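Local coordinates for amine oxidase domain-containing protein (Pyrococcus furiosus, PDB 3NRN), which binds AMP and is probably an oxidoreductase of the flavin-containing amine oxidase family, at residues D251-D254 against R255-K259; I330-G333 against W334-L337. All blocks are in the same frame, centred on the assembly; numbering follows the deposited sequence.

Overall arrangement
Both contacts are local, each lying along one short run of backbone, and they sit in different parts of the chain: their centres are 42 Å apart and their nearest atoms about 30 Å apart, so they do not touch. Interaction 1 comes first in sequence and marks the entry into helix 255-262, just after helix 241-248; its centre is about 27 Å from the centre of the chain. Interaction 2 lies within helix 326-340, which packs on strands 269-277 and 345-351 of the mixed sheet, about 23 Å from that centre. Neither belongs to the AMP pocket, whose residues include G7, G9, E30, R38 and V212 and which includes the turn after strand 2-6, consistent with a Rossmann-type GxGxxG motif.

Interaction 1. Residues D251-D254 against R255-K259; sequences DYFD and RDYLK
F253 sets its CG beside the backbone N, anti to the carbonyl carbon, whereas Y257 swings its CG anti to the backbone N (chi1 -175°), and with these torsions the two rings run out together from the backbone. Their planes are 25° apart, but the centroids are separated by 5.8 Å, so the rings are offset so far that little of either face is stacked; the touch is made by F253 CD1 against Y257 CD2 at 3.6 Å. On the same phenylalanine, CB meets L258 CD2 at 3.8 Å. This is the N-terminal start of helix 255-262, with D254 at the N-cap position, although its carboxylate makes no capping bond. Its backbone O accepts the ordinary helical bond: L258 N donates to D254 O at 3.1 Å with an N-H...O angle of 165°, the first i to i+4 bond of the helix, and Y257 N adds a weak, bent one at 3.0 Å to D254 O. D254 OD2 and D256 OD1 are 4.4 Å apart, like charges that probably disfavour each other mildly. V245 of helix 241-248 touches both F253 and L258, and the W369 ring also meets that of F253.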
loop_
_atom_site.group_PDB
_atom_site.type_symbol
_atom_site.label_atom_id
_atom_site.label_comp_id
_atom_site.label_asym_id
_atom_site.label_seq_id
_atom_site.Cartn_x
_atom_site.Cartn_y
_atom_site.Cartn_z
ATOM N N ASP A 251 -23.538 6.073 17.247
ATOM C CA ASP A 251 -24.444 7.208 17.395
ATOM C C ASP A 251 -23.867 8.551 16.964
ATOM O O ASP A 251 -24.612 9.504 16.720
ATOM C CB ASP A 251 -24.933 7.319 18.843
ATOM C CG ASP A 251 -25.851 6.178 19.234
ATOM O OD1 ASP A 251 -26.383 5.508 18.327
ATOM O OD2 ASP A 251 -26.047 5.959 20.447
ATOM N N TYR A 252 -22.548 8.622 16.866
ATOM C CA TYR A 252 -21.876 9.857 16.483
ATOM C C TYR A 252 -21.785 10.058 14.973
ATOM O O TYR A 252 -21.184 11.030 14.509
ATOM C CB TYR A 252 -20.470 9.882 17.107
ATOM C CG TYR A 252 -20.497 10.007 18.618
ATOM C CD1 TYR A 252 -20.620 11.254 19.231
ATOM C CD2 TYR A 252 -20.442 8.877 19.438
ATOM C CE1 TYR A 252 -20.692 11.374 20.617
ATOM C CE2 TYR A 252 -20.514 8.988 20.831
ATOM C CZ TYR A 252 -20.641 10.237 21.409
ATOM O OH TYR A 252 -20.739 10.356 22.778
ATOM N N PHE A 253 -22.397 9.153 14.210
ATOM C CA PHE A 253 -22.354 9.222 12.747
ATOM C C PHE A 253 -23.752 9.242 12.126
ATOM O O PHE A 253 -24.686 8.664 12.682
ATOM C CB PHE A 253 -21.585 8.011 12.194
ATOM C CG PHE A 253 -20.171 7.917 12.696
ATOM C CD1 PHE A 253 -19.139 8.578 12.037
ATOM C CD2 PHE A 253 -19.885 7.225 13.878
ATOM C CE1 PHE A 253 -17.829 8.558 12.551
ATOM C CE2 PHE A 253 -18.588 7.198 14.403
ATOM C CZ PHE A 253 -17.556 7.870 13.736
ATOM N N ASP A 254 -23.884 9.910 10.978
ATOM C CA ASP A 254 -25.158 9.987 10.262
ATOM C C ASP A 254 -25.536 8.596 9.768
ATOM O O ASP A 254 -24.665 7.794 9.425
ATOM C CB ASP A 254 -25.049 10.905 9.036
ATOM C CG ASP A 254 -24.925 12.367 9.404
ATOM O OD1 ASP A 254 -25.004 12.701 10.612
ATOM O OD2 ASP A 254 -24.754 13.183 8.475
ATOM N N ARG A 255 -26.837 8.330 9.712
ATOM C CA ARG A 255 -27.365 7.047 9.255
ATOM C C ARG A 255 -26.791 6.582 7.906
ATOM O O ARG A 255 -26.373 5.432 7.762
ATOM C CB ARG A 255 -28.895 7.136 9.150
ATOM C CG ARG A 255 -29.561 5.901 8.541
ATOM C CD ARG A 255 -30.953 6.226 8.011
ATOM N NE ARG A 255 -31.928 6.473 9.072
ATOM C CZ ARG A 255 -33.151 6.957 8.861
ATOM N NH1 ARG A 255 -33.547 7.250 7.629
ATOM N NH2 ARG A 255 -33.982 7.139 9.877
ATOM N N ASP A 256 -26.767 7.463 6.915
ATOM C CA ASP A 256 -26.259 7.066 5.608
ATOM C C ASP A 256 -24.763 6.785 5.607
ATOM O O ASP A 256 -24.280 6.012 4.771
ATOM C CB ASP A 256 -26.612 8.118 4.547
ATOM C CG ASP A 256 -25.851 9.413 4.726
ATOM O OD1 ASP A 256 -25.536 9.759 5.881
ATOM O OD2 ASP A 256 -25.585 10.089 3.710
ATOM N N TYR A 257 -24.027 7.390 6.537
ATOM C CA TYR A 257 -22.591 7.142 6.612
ATOM C C TYR A 257 -22.366 5.736 7.177
ATOM O O TYR A 257 -21.520 4.980 6.690
ATOM C CB TYR A 257 -21.885 8.171 7.503
ATOM C CG TYR A 257 -20.381 7.984 7.492
ATOM C CD1 TYR A 257 -19.639 8.244 6.336
ATOM C CD2 TYR A 257 -19.708 7.484 8.605
ATOM C CE1 TYR A 257 -18.266 8.004 6.286
ATOM C CE2 TYR A 257 -18.333 7.241 8.563
ATOM C CZ TYR A 257 -17.621 7.500 7.401
ATOM O OH TYR A 257 -16.268 7.230 7.346
ATOM N N LEU A 258 -23.122 5.402 8.219
ATOM C CA LEU A 258 -23.050 4.082 8.841
ATOM C C LEU A 258 -23.422 3.008 7.817
ATOM O O LEU A 258 -22.953 1.872 7.891
ATOM C CB LEU A 258 -24.018 4.000 10.024
ATOM C CG LEU A 258 -23.615 4.836 11.240
ATOM C CD1 LEU A 258 -24.726 4.828 12.292
ATOM C CD2 LEU A 258 -22.315 4.260 11.802
ATOM N N LYS A 259 -24.282 3.376 6.873
ATOM C CA LYS A 259 -24.717 2.460 5.827
ATOM C C LYS A 259 -23.531 2.141 4.928
ATOM O O LYS A 259 -23.282 0.983 4.591
ATOM C CB LYS A 259 -25.833 3.100 4.992
ATOM C CG LYS A 259 -26.389 2.188 3.904
ATOM C CD LYS A 259 -27.481 2.878 3.095
ATOM C CE LYS A 259 -28.075 1.939 2.054
ATOM N NZ LYS A 259 -27.052 1.422 1.103
#

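Interaction 2. Residues I330-G333 against W334-L337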
loop_
_atom_site.group_PDB
_atom_site.type_symbol
_atom_site.label_atom_id
_atom_site.label_comp_id
_atom_site.label_asym_id
_atom_site.label_seq_id
_atom_site.Cartn_x
_atom_site.Cartn_y
_atom_site.Cartn_z
ATOM N N ILE A 330 -4.605 -20.774 -4.104
ATOM C CA ILE A 330 -3.228 -20.996 -3.684
ATOM C C ILE A 330 -2.594 -22.064 -4.569
ATOM O O ILE A 330 -1.467 -21.903 -5.032
ATOM C CB ILE A 330 -3.143 -21.439 -2.209
ATOM C CG1 ILE A 330 -3.512 -20.262 -1.293
ATOM C CG2 ILE A 330 -1.735 -21.934 -1.893
ATOM C CD1 ILE A 330 -3.486 -20.592 0.197
ATOM N N GLU A 331 -3.334 -23.146 -4.799
ATOM C CA GLU A 331 -2.875 -24.246 -5.643
ATOM C C GLU A 331 -2.586 -23.772 -7.066
ATOM O O GLU A 331 -1.588 -24.160 -7.667
ATOM C CB GLU A 331 -3.931 -25.355 -5.694
ATOM C CG GLU A 331 -3.857 -26.363 -4.565
ATOM C CD GLU A 331 -4.972 -27.390 -4.638
ATOM O OE1 GLU A 331 -5.218 -27.918 -5.743
ATOM O OE2 GLU A 331 -5.598 -27.675 -3.592
ATOM N N LYS A 332 -3.475 -22.947 -7.606
ATOM C CA LYS A 332 -3.301 -22.430 -8.956
ATOM C C LYS A 332 -2.121 -21.472 -8.953
ATOM O O LYS A 332 -1.417 -21.339 -9.957
ATOM C CB LYS A 332 -4.563 -21.694 -9.415
ATOM C CG LYS A 332 -4.560 -21.283 -10.881
ATOM C CD LYS A 332 -4.514 -22.502 -11.792
ATOM C CE LYS A 332 -4.561 -22.107 -13.261
ATOM N NZ LYS A 332 -4.482 -23.298 -14.159
ATOM N N GLY A 333 -1.908 -20.813 -7.814
ATOM C CA GLY A 333 -0.813 -19.870 -7.694
ATOM C C GLY A 333 0.535 -20.555 -7.777
ATOM O O GLY A 333 1.409 -20.129 -8.529
ATOM N N TRP A 334 0.711 -21.620 -7.003
ATOM C CA TRP A 334 1.972 -22.353 -7.019
ATOM C C TRP A 334 2.170 -23.045 -8.377
ATOM O O TRP A 334 3.299 -23.229 -8.834
ATOM C CB TRP A 334 2.000 -23.384 -5.888
ATOM C CG TRP A 334 2.017 -22.795 -4.496
ATOM C CD1 TRP A 334 1.139 -23.066 -3.488
ATOM C CD2 TRP A 334 3.004 -21.906 -3.938
ATOM N NE1 TRP A 334 1.516 -22.413 -2.340
ATOM C CE2 TRP A 334 2.657 -21.694 -2.587
ATOM C CE3 TRP A 334 4.147 -21.274 -4.451
ATOM C CZ2 TRP A 334 3.412 -20.874 -1.734
ATOM C CZ3 TRP A 334 4.901 -20.459 -3.603
ATOM C CH2 TRP A 334 4.527 -20.268 -2.257
ATOM N N GLU A 335 1.068 -23.423 -9.015
ATOM C CA GLU A 335 1.129 -24.075 -10.319
ATOM C C GLU A 335 1.737 -23.135 -11.364
ATOM O O GLU A 335 2.625 -23.526 -12.122
ATOM C CB GLU A 335 -0.274 -24.491 -10.774
ATOM C CG GLU A 335 -0.325 -25.001 -12.210
ATOM C CD GLU A 335 -1.698 -24.846 -12.845
ATOM O OE1 GLU A 335 -2.639 -25.560 -12.434
ATOM O OE2 GLU A 335 -1.835 -24.000 -13.755
ATOM N N GLU A 336 1.249 -21.898 -11.409
ATOM C CA GLU A 336 1.749 -20.921 -12.372
ATOM C C GLU A 336 3.208 -20.582 -12.091
ATOM O O GLU A 336 3.992 -20.375 -13.019
ATOM C CB GLU A 336 0.899 -19.647 -12.329
ATOM C CG GLU A 336 -0.580 -19.885 -12.603
ATOM C CD GLU A 336 -1.412 -18.624 -12.500
ATOM O OE1 GLU A 336 -1.194 -17.842 -11.552
ATOM O OE2 GLU A 336 -2.293 -18.416 -13.358
ATOM N N LEU A 337 3.569 -20.531 -10.812
ATOM C CA LEU A 337 4.938 -20.223 -10.425
ATOM C C LEU A 337 5.874 -21.380 -10.765
ATOM O O LEU A 337 7.043 -21.168 -11.077
ATOM C CB LEU A 337 5.011 -19.898 -8.927
ATOM C CG LEU A 337 4.424 -18.537 -8.520
ATOM C CD1 LEU A 337 4.487 -18.359 -7.004
ATOM C CD2 LEU A 337 5.204 -17.429 -9.211
#
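I330 lays its CG2 methyl alongside the pyrrole part of the W334 indole, one helical turn on, with CG2 3.3 Å from NE1 and 3.5 Å from CD1 of that ring. The methyl branch is placed there by its own torsion: CG2 stands anti to the backbone N, while CG1 lies beside it. I330 and W334 point the same way from helix 326-340, toward the mixed sheet, where F272 of strand 269-277 meets the indole edge-to-face and A349 of strand 345-351 touches both side chains. The backbone keeps the i to i+4 pattern, W334 N donating to I330 O at 3.0 Å and 161°, and E335, E336 and L337 continuing it.

Elsewhere on the helix K332 and E335 form an i to i+3 salt bridge. The lysine chain bends at chi2 (63°) and then runs extended, bringing NZ to E335 OE2 at 2.8 Å; NZ meets this oxygen on its syn side, 17° out of the carboxylate plane. K332 CD and CE also run against the carboxylate. An alanine here would end this bridge and would probably leave the E335 carboxylate without its mate and freer to turn. E336 is buried, and its OE1 and OE2 accept hydrogen bonds from the backbone N atoms of I294 and M293, respectively. Pairing the lysine with a carboxylate at salt-bridge distance probably favours the ionised forms of both K332 and E335.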